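Long-range contacts in intramolecular trans-sialidase (Macrobdella decora, PDB 3SLI), which probably cleaves terminal sialic acid from sialylated glycans by intramolecular transfer, giving 2,7-anhydro-Neu5Ac: residues L115-A120 / F141-D146; G50-F55 / Y166-T171; K44-N49 / G106-N111. All blocks are in the same frame, centred on the assembly; numbering follows the deposited sequence.

Interaction 1. Residues L115-A120 / F141-D146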
loop_
_atom_site.group_PDB
_atom_site.type_symbol
_atom_site.label_atom_id
_atom_site.label_comp_id
_atom_site.label_asym_id
_atom_site.label_seq_id
_atom_site.Cartn_x
_atom_site.Cartn_y
_atom_site.Cartn_z
ATOM N N LEU A 115 -15.322 -16.511 14.856
ATOM C CA LEU A 115 -16.554 -16.118 14.205
ATOM C C LEU A 115 -17.569 -15.957 15.325
ATOM O O LEU A 115 -17.720 -16.842 16.173
ATOM C CB LEU A 115 -17.059 -17.179 13.225
ATOM C CG LEU A 115 -18.500 -16.814 12.862
ATOM C CD1 LEU A 115 -18.520 -15.788 11.744
ATOM C CD2 LEU A 115 -19.300 -18.035 12.525
ATOM N N LYS A 116 -18.258 -14.832 15.317
ATOM C CA LYS A 116 -19.273 -14.547 16.310
ATOM C C LYS A 116 -20.627 -14.431 15.599
ATOM O O LYS A 116 -20.773 -13.645 14.654
ATOM C CB LYS A 116 -18.910 -13.241 17.018
ATOM C CG LYS A 116 -19.975 -12.639 17.904
ATOM C CD LYS A 116 -19.465 -11.295 18.396
ATOM C CE LYS A 116 -20.509 -10.547 19.165
ATOM N NZ LYS A 116 -19.913 -9.308 19.738
ATOM N N ALA A 117 -21.582 -15.270 16.006
ATOM C CA ALA A 117 -22.938 -15.266 15.447
ATOM C C ALA A 117 -23.840 -14.760 16.573
ATOM O O ALA A 117 -24.221 -15.510 17.474
ATOM C CB ALA A 117 -23.349 -16.673 15.004
ATOM N N ASP A 118 -24.163 -13.476 16.495
ATOM C CA ASP A 118 -24.945 -12.760 17.496
ATOM C C ASP A 118 -26.429 -12.655 17.136
ATOM O O ASP A 118 -26.831 -11.750 16.396
ATOM C CB ASP A 118 -24.321 -11.362 17.626
ATOM C CG ASP A 118 -24.817 -10.576 18.821
ATOM O OD1 ASP A 118 -25.882 -10.891 19.395
ATOM O OD2 ASP A 118 -24.119 -9.600 19.169
ATOM N N ALA A 119 -27.245 -13.531 17.716
ATOM C CA ALA A 119 -28.683 -13.529 17.454
ATOM C C ALA A 119 -29.364 -12.231 17.882
ATOM O O ALA A 119 -30.139 -11.653 17.124
ATOM C CB ALA A 119 -29.344 -14.721 18.130
ATOM N N ALA A 120 -29.044 -11.755 19.080
ATOM C CA ALA A 120 -29.637 -10.528 19.614
ATOM C C ALA A 120 -29.421 -9.319 18.709
ATOM O O ALA A 120 -30.305 -8.477 18.558
ATOM C CB ALA A 120 -29.086 -10.241 21.011
ATOM N N PHE A 141 -31.991 -13.419 10.732
ATOM C CA PHE A 141 -30.830 -14.087 11.295
ATOM C C PHE A 141 -30.973 -15.612 11.223
ATOM O O PHE A 141 -32.027 -16.171 11.551
ATOM C CB PHE A 141 -30.599 -13.633 12.739
ATOM C CG PHE A 141 -29.361 -14.220 13.369
ATOM C CD1 PHE A 141 -28.118 -13.643 13.151
ATOM C CD2 PHE A 141 -29.438 -15.364 14.163
ATOM C CE1 PHE A 141 -26.968 -14.195 13.711
ATOM C CE2 PHE A 141 -28.291 -15.923 14.725
ATOM C CZ PHE A 141 -27.055 -15.338 14.497
ATOM N N LYS A 142 -29.904 -16.279 10.799
ATOM C CA LYS A 142 -29.900 -17.733 10.679
ATOM C C LYS A 142 -28.635 -18.334 11.289
ATOM O O LYS A 142 -27.610 -17.655 11.421
ATOM C CB LYS A 142 -29.938 -18.149 9.195
ATOM C CG LYS A 142 -31.094 -17.602 8.369
ATOM C CD LYS A 142 -32.412 -18.211 8.791
ATOM C CE LYS A 142 -33.561 -17.621 7.996
ATOM N NZ LYS A 142 -34.856 -18.224 8.404
ATOM N N PHE A 143 -28.717 -19.592 11.705
ATOM C CA PHE A 143 -27.544 -20.290 12.205
ATOM C C PHE A 143 -27.694 -21.799 12.012
ATOM O O PHE A 143 -28.554 -22.243 11.251
ATOM C CB PHE A 143 -27.150 -19.906 13.637
ATOM C CG PHE A 143 -25.667 -20.052 13.897
ATOM C CD1 PHE A 143 -24.738 -19.517 12.996
ATOM C CD2 PHE A 143 -25.196 -20.776 14.985
ATOM C CE1 PHE A 143 -23.363 -19.710 13.178
ATOM C CE2 PHE A 143 -23.820 -20.978 15.179
ATOM C CZ PHE A 143 -22.903 -20.447 14.275
ATOM N N ILE A 144 -26.859 -22.586 12.675
ATOM C CA ILE A 144 -26.876 -24.033 12.506
ATOM C C ILE A 144 -28.250 -24.681 12.708
ATOM O O ILE A 144 -28.611 -25.614 11.990
ATOM C CB ILE A 144 -25.774 -24.683 13.372
ATOM C CG1 ILE A 144 -24.406 -24.136 12.930
ATOM C CG2 ILE A 144 -25.814 -26.201 13.247
ATOM C CD1 ILE A 144 -23.231 -24.590 13.776
ATOM N N SER A 145 -29.040 -24.130 13.621
ATOM C CA SER A 145 -30.381 -24.641 13.893
ATOM C C SER A 145 -31.305 -24.548 12.671
ATOM O O SER A 145 -32.323 -25.243 12.603
ATOM C CB SER A 145 -31.007 -23.865 15.056
ATOM O OG SER A 145 -30.944 -22.469 14.819
ATOM N N ASP A 146 -30.932 -23.706 11.707
ATOM C CA ASP A 146 -31.725 -23.496 10.501
ATOM C C ASP A 146 -31.323 -24.357 9.308
ATOM O O ASP A 146 -31.957 -24.295 8.256
ATOM C CB ASP A 146 -31.717 -22.019 10.114
ATOM C CG ASP A 146 -32.294 -21.133 11.198
ATOM O OD1 ASP A 146 -33.492 -21.269 11.529
ATOM O OD2 ASP A 146 -31.557 -20.288 11.722
#

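Interaction 2. Residues G50-F55 / Y166-T171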
loop_
_atom_site.group_PDB
_atom_site.type_symbol
_atom_site.label_atom_id
_atom_site.label_comp_id
_atom_site.label_asym_id
_atom_site.label_seq_id
_atom_site.Cartn_x
_atom_site.Cartn_y
_atom_site.Cartn_z
ATOM N N GLY A 50 -6.578 -24.803 -2.398
ATOM C CA GLY A 50 -7.239 -23.520 -2.571
ATOM C C GLY A 50 -8.130 -23.060 -1.430
ATOM O O GLY A 50 -7.923 -21.979 -0.882
ATOM N N ILE A 51 -9.140 -23.859 -1.094
ATOM C CA ILE A 51 -10.078 -23.529 -0.012
ATOM C C ILE A 51 -9.931 -24.615 1.045
ATOM O O ILE A 51 -9.980 -25.816 0.722
ATOM C CB ILE A 51 -11.551 -23.529 -0.501
ATOM C CG1 ILE A 51 -11.716 -22.643 -1.744
ATOM C CG2 ILE A 51 -12.481 -23.063 0.620
ATOM C CD1 ILE A 51 -11.484 -21.171 -1.499
ATOM N N GLN A 52 -9.773 -24.194 2.301
ATOM C CA GLN A 52 -9.584 -25.118 3.414
ATOM C C GLN A 52 -10.499 -24.812 4.612
ATOM O O GLN A 52 -10.318 -23.797 5.301
ATOM C CB GLN A 52 -8.119 -25.089 3.865
ATOM C CG GLN A 52 -7.123 -25.446 2.766
ATOM C CD GLN A 52 -5.679 -25.352 3.212
ATOM O OE1 GLN A 52 -5.314 -25.803 4.302
ATOM N NE2 GLN A 52 -4.837 -24.779 2.359
ATOM N N SER A 53 -11.512 -25.659 4.815
ATOM C CA SER A 53 -12.438 -25.511 5.938
ATOM C C SER A 53 -11.684 -25.844 7.217
ATOM O O SER A 53 -10.962 -26.843 7.282
ATOM C CB SER A 53 -13.615 -26.495 5.833
ATOM O OG SER A 53 -14.480 -26.197 4.759
ATOM N N LEU A 54 -11.845 -24.991 8.220
ATOM C CA LEU A 54 -11.227 -25.182 9.526
ATOM C C LEU A 54 -12.200 -25.964 10.425
ATOM O O LEU A 54 -11.821 -26.929 11.093
ATOM C CB LEU A 54 -10.963 -23.813 10.149
ATOM C CG LEU A 54 -9.580 -23.178 10.054
ATOM C CD1 LEU A 54 -8.746 -23.790 8.955
ATOM C CD2 LEU A 54 -9.736 -21.685 9.903
ATOM N N PHE A 55 -13.467 -25.563 10.369
ATOM C CA PHE A 55 -14.532 -26.155 11.177
ATOM C C PHE A 55 -15.835 -26.078 10.391
ATOM O O PHE A 55 -16.113 -25.054 9.761
ATOM C CB PHE A 55 -14.663 -25.344 12.476
ATOM C CG PHE A 55 -15.867 -25.695 13.313
ATOM C CD1 PHE A 55 -15.830 -26.776 14.193
ATOM C CD2 PHE A 55 -17.032 -24.927 13.240
ATOM C CE1 PHE A 55 -16.938 -27.091 14.994
ATOM C CE2 PHE A 55 -18.147 -25.232 14.036
ATOM C CZ PHE A 55 -18.094 -26.317 14.913
ATOM N N TYR A 166 -13.289 -28.912 0.460
ATOM C CA TYR A 166 -12.479 -27.830 1.040
ATOM C C TYR A 166 -11.489 -28.439 2.045
ATOM O O TYR A 166 -11.406 -27.998 3.193
ATOM C CB TYR A 166 -13.391 -26.828 1.761
ATOM C CG TYR A 166 -14.613 -26.397 0.978
ATOM C CD1 TYR A 166 -14.518 -26.047 -0.370
ATOM C CD2 TYR A 166 -15.868 -26.315 1.595
ATOM C CE1 TYR A 166 -15.638 -25.624 -1.084
ATOM C CE2 TYR A 166 -16.991 -25.892 0.897
ATOM C CZ TYR A 166 -16.872 -25.547 -0.444
ATOM O OH TYR A 166 -17.976 -25.111 -1.140
ATOM N N PRO A 167 -10.675 -29.412 1.595
ATOM C CA PRO A 167 -9.696 -30.117 2.424
ATOM C C PRO A 167 -8.558 -29.316 3.026
ATOM O O PRO A 167 -7.721 -28.761 2.307
ATOM C CB PRO A 167 -9.155 -31.203 1.477
ATOM C CG PRO A 167 -10.102 -31.211 0.314
ATOM C CD PRO A 167 -10.478 -29.777 0.183
ATOM N N PHE A 168 -8.517 -29.312 4.355
ATOM C CA PHE A 168 -7.467 -28.655 5.125
ATOM C C PHE A 168 -6.360 -29.687 5.389
ATOM O O PHE A 168 -6.589 -30.903 5.361
ATOM C CB PHE A 168 -8.049 -28.146 6.459
ATOM C CG PHE A 168 -7.017 -27.695 7.467
ATOM C CD1 PHE A 168 -6.497 -26.399 7.425
ATOM C CD2 PHE A 168 -6.616 -28.546 8.504
ATOM C CE1 PHE A 168 -5.598 -25.954 8.405
ATOM C CE2 PHE A 168 -5.715 -28.115 9.493
ATOM C CZ PHE A 168 -5.208 -26.816 9.442
ATOM N N GLY A 169 -5.158 -29.186 5.632
ATOM C CA GLY A 169 -4.024 -30.035 5.938
ATOM C C GLY A 169 -3.214 -29.228 6.932
ATOM O O GLY A 169 -2.953 -28.041 6.692
ATOM N N GLY A 170 -2.900 -29.819 8.079
ATOM C CA GLY A 170 -2.128 -29.110 9.087
ATOM C C GLY A 170 -2.514 -29.478 10.508
ATOM O O GLY A 170 -2.826 -30.640 10.786
ATOM N N THR A 171 -2.526 -28.485 11.395
ATOM C CA THR A 171 -2.861 -28.691 12.802
ATOM C C THR A 171 -3.869 -27.688 13.365
ATOM O O THR A 171 -3.767 -26.482 13.127
ATOM C CB THR A 171 -1.588 -28.602 13.695
ATOM O OG1 THR A 171 -0.646 -29.609 13.303
ATOM C CG2 THR A 171 -1.940 -28.786 15.182
#

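Interaction 3. Residues K44-N49 / G106-N111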
loop_
_atom_site.group_PDB
_atom_site.type_symbol
_atom_site.label_atom_id
_atom_site.label_comp_id
_atom_site.label_asym_id
_atom_site.label_seq_id
_atom_site.Cartn_x
_atom_site.Cartn_y
_atom_site.Cartn_z
ATOM N N LYS A 44 -2.666 -24.125 12.051
ATOM C CA LYS A 44 -1.439 -23.995 11.272
ATOM C C LYS A 44 -1.682 -24.810 10.002
ATOM O O LYS A 44 -1.856 -26.026 10.078
ATOM C CB LYS A 44 -0.238 -24.567 12.035
ATOM C CG LYS A 44 1.033 -24.618 11.213
ATOM C CD LYS A 44 2.248 -24.968 12.054
ATOM C CE LYS A 44 2.210 -26.397 12.548
ATOM N NZ LYS A 44 3.411 -26.693 13.391
ATOM N N SER A 45 -1.765 -24.144 8.852
ATOM C CA SER A 45 -1.991 -24.844 7.587
ATOM C C SER A 45 -0.684 -25.261 6.914
ATOM O O SER A 45 0.224 -24.447 6.745
ATOM C CB SER A 45 -2.792 -23.972 6.618
ATOM O OG SER A 45 -2.996 -24.647 5.382
ATOM N N THR A 46 -0.595 -26.533 6.539
ATOM C CA THR A 46 0.584 -27.063 5.852
ATOM C C THR A 46 0.196 -27.450 4.416
ATOM O O THR A 46 1.000 -27.995 3.662
ATOM C CB THR A 46 1.163 -28.309 6.587
ATOM O OG1 THR A 46 0.146 -29.310 6.729
ATOM C CG2 THR A 46 1.686 -27.930 7.964
ATOM N N SER A 47 -1.038 -27.132 4.044
ATOM C CA SER A 47 -1.569 -27.467 2.731
ATOM C C SER A 47 -1.599 -26.303 1.764
ATOM O O SER A 47 -1.773 -25.148 2.153
ATOM C CB SER A 47 -2.983 -28.026 2.883
ATOM O OG SER A 47 -3.636 -28.146 1.625
ATOM N N GLU A 48 -1.504 -26.632 0.482
ATOM C CA GLU A 48 -1.538 -25.624 -0.566
ATOM C C GLU A 48 -2.895 -25.658 -1.286
ATOM O O GLU A 48 -3.068 -25.049 -2.341
ATOM C CB GLU A 48 -0.371 -25.857 -1.536
ATOM C CG GLU A 48 0.122 -24.614 -2.283
ATOM C CD GLU A 48 0.483 -23.443 -1.368
ATOM O OE1 GLU A 48 1.127 -23.648 -0.312
ATOM O OE2 GLU A 48 0.131 -22.301 -1.728
ATOM N N ASN A 49 -3.858 -26.386 -0.717
ATOM C CA ASN A 49 -5.196 -26.464 -1.307
ATOM C C ASN A 49 -5.836 -25.079 -1.326
ATOM O O ASN A 49 -5.667 -24.288 -0.385
ATOM C CB ASN A 49 -6.093 -27.448 -0.538
ATOM C CG ASN A 49 -5.705 -28.900 -0.764
ATOM O OD1 ASN A 49 -4.961 -29.225 -1.694
ATOM N ND2 ASN A 49 -6.195 -29.782 0.096
ATOM N N GLY A 106 10.593 -18.482 7.234
ATOM C CA GLY A 106 10.863 -19.871 6.913
ATOM C C GLY A 106 10.024 -20.965 7.541
ATOM O O GLY A 106 10.160 -22.125 7.151
ATOM N N GLU A 107 9.150 -20.630 8.488
ATOM C CA GLU A 107 8.337 -21.662 9.125
ATOM C C GLU A 107 6.841 -21.399 9.155
ATOM O O GLU A 107 6.406 -20.243 9.183
ATOM C CB GLU A 107 8.852 -21.936 10.535
ATOM C CG GLU A 107 10.299 -22.399 10.543
ATOM C CD GLU A 107 10.813 -22.757 11.916
ATOM O OE1 GLU A 107 10.340 -22.168 12.917
ATOM O OE2 GLU A 107 11.704 -23.629 11.990
ATOM N N ARG A 108 6.065 -22.484 9.106
ATOM C CA ARG A 108 4.605 -22.410 9.152
ATOM C C ARG A 108 4.216 -21.913 10.541
ATOM O O ARG A 108 4.702 -22.430 11.550
ATOM C CB ARG A 108 3.986 -23.785 8.889
ATOM C CG ARG A 108 4.217 -24.335 7.482
ATOM C CD ARG A 108 3.386 -23.605 6.442
ATOM N NE ARG A 108 3.625 -24.128 5.097
ATOM C CZ ARG A 108 2.741 -24.085 4.104
ATOM N NH1 ARG A 108 1.545 -23.548 4.287
ATOM N NH2 ARG A 108 3.059 -24.576 2.914
ATOM N N VAL A 109 3.357 -20.904 10.590
ATOM C CA VAL A 109 2.945 -20.321 11.861
ATOM C C VAL A 109 1.444 -20.440 12.136
ATOM O O VAL A 109 0.646 -20.647 11.222
ATOM C CB VAL A 109 3.371 -18.828 11.953
ATOM C CG1 VAL A 109 4.898 -18.712 11.978
ATOM C CG2 VAL A 109 2.778 -18.019 10.785
ATOM N N PHE A 110 1.076 -20.342 13.409
ATOM C CA PHE A 110 -0.321 -20.423 13.816
ATOM C C PHE A 110 -1.041 -19.091 13.679
ATOM O O PHE A 110 -0.464 -18.027 13.911
ATOM C CB PHE A 110 -0.435 -20.878 15.278
ATOM C CG PHE A 110 -0.285 -22.357 15.473
ATOM C CD1 PHE A 110 0.976 -22.942 15.547
ATOM C CD2 PHE A 110 -1.410 -23.170 15.587
ATOM C CE1 PHE A 110 1.116 -24.323 15.730
ATOM C CE2 PHE A 110 -1.286 -24.546 15.770
ATOM C CZ PHE A 110 -0.020 -25.127 15.842
ATOM N N ASN A 111 -2.303 -19.154 13.283
ATOM C CA ASN A 111 -3.131 -17.966 13.174
ATOM C C ASN A 111 -4.288 -18.267 14.119
ATOM O O ASN A 111 -4.613 -19.439 14.350
ATOM C CB ASN A 111 -3.658 -17.764 11.745
ATOM C CG ASN A 111 -2.549 -17.426 10.748
ATOM O OD1 ASN A 111 -1.835 -18.310 10.274
ATOM N ND2 ASN A 111 -2.425 -16.152 10.410
HETATM O O HOH W 1 -0.737 -21.497 8.809
HETATM O O HOH W 2 0.106 -22.019 2.093
#

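Interaction 1. Residues L115-A120 / F141-D146
F141 lays one face of its ring on the backbone just past the end of strand 107-118, where the CA of A119 stands over that face in a CH-pi contact, 3.8 Å from the ring centroid and 15° off the normal. The methyl of A119 lies over the CE2 side of the ring, at 3.8 Å from CE2. On the same ring CE1 comes within 3.6 Å of the O of D118, while CZ meets A117 CB at 4.0 Å. CG anti to the backbone N (chi1 -177°) carries the F141 ring out from its loop to the strand. A117 is shared by two aromatics: its CB also sits over a face of F143, 3.5 Å from CE1, and I144 CG1 covers the opposite face. In the concanavalin-like beta-sandwich to which this N-terminal domain belongs, the contact joins the end of strand 107-118 to the loop between strands 131-137 and 152-155. L115 CD2 reaches the F143 ring at its edge, and F69 from the facing sheet meets the same ring. Within the loop, F143 N donates to the anti lone pair of D146 OD2 at 2.9 Å, and D146 N returns a bond to F143 O.

Interaction 2. Residues G50-F55 / Y166-T171
One carbonyl takes both a hydrogen bond and a CA-H...O contact here: the O of Y166 accepts from S53 N at 2.8 Å (N-H...O 163°) and is approached by Q52 CA at 3.4 Å. Strand 51-53 and the loop 166-169 run 65° apart, so they meet in no regular ladder, and this is the single hydrogen bond between them. Y166 has positive phi and psi, a left-handed backbone conformation; its CA lies 3.2 Å from I51 O. The Y166 side chain runs alongside that of I51, whose CG2 meets Y166 CD1 at 3.7 Å. S53 OG reaches the edge of the same ring, close to CD2, and is itself hydrogen-bonded to T158. Further along, the Q52 chain, extended beyond CG, passes close to P167 O, with CG 3.4 Å from that oxygen, which also accepts from N49 ND2. The Q52 and F168 side chains cross at about a right angle, with amide and ring planes 49° apart, and Q52 OE1 comes to 3.4 Å from F168 CD1. The F168 ring, its CG anti to the backbone N, also takes L54 CD1 at 3.8 Å from its CD1. The amide's OE1 is bonded to S45 OG and its NE2 to the carbonyls of S47 and N49. L54 and F55 form a classic beta bulge facing I71 of strand 67-74. That strand also carries H70, stacked on Y166, while F168 also touches Y43 and S45 of strand 37-45, a neighbour of strand 170-178 in the other sheet.

Interaction 3. Residues K44-N49 / G106-N111
At one end of the N-terminal beta-sandwich, antiparallel neighbours 37-45 and 107-118 part company, and R108 from one of them reaches across the turn that follows the other. K44 begins the contact. Its CB stands over the centre of the F110 ring in a CH-pi contact, 3.7 Å from the centroid and 5° off the normal. CG anti to the backbone N, followed by a bend at chi3, sends the aliphatic chain past R108, so that K44 CD lies 3.8 Å from R108 CB and 3.6 Å from R108 O. Between the strands a water stands in for a direct backbone bond, accepting from S45 N and donating to V109 O. R108, bent at chi2, then lays its chain along the backbone of the turn. R108 CD is 3.3 Å from S45 O, and R108 NH1 gives that same oxygen a weak hydrogen bond at 2.9 Å, with an N-H...O angle of only 121°. The CA of T46 covers one face of the guanidinium, and E48 OE1 comes to its edge, making a long salt bridge of 3.9 Å to R108 NH2, with the carboxylate and guanidinium planes 57° apart. A second water also bridges the two, accepting from R108 NH1 at 3.0 Å and donating to E48 OE1. The turn itself is held from within: S47 OG accepts from N49 N in an ST turn and is also bonded to E16. With a bent bond, a long ion pair and a water bridge, the guanidinium is probably held by several modest interactions and not by one strong one. The exposed setting of E48 would further soften the charge attraction, whereas the K44-F110 contact needs no charge.

All three contacts lie in the N-terminal sialidase domain, whose sandwich pairs the sheet of strands 37-45, 107-118 and 170-178 with that of strands 51-58 and 67-74. Interactions 2 and 3 are neighbours, their centres 11 Å apart, and touch directly: G169 O pairs with T46 N in a probable hydrogen bond. Their segments alternate along the chain. Interaction 1 is about 22 Å from interaction 2 and 29 Å from interaction 3, centre to centre. It follows interaction 3 in the sequence and falls wholly between the two segments of interaction 2. Interactions 2 and 3 thus together link neighbouring ends of the two sheets, while interaction 1 lies further along strand 107-118.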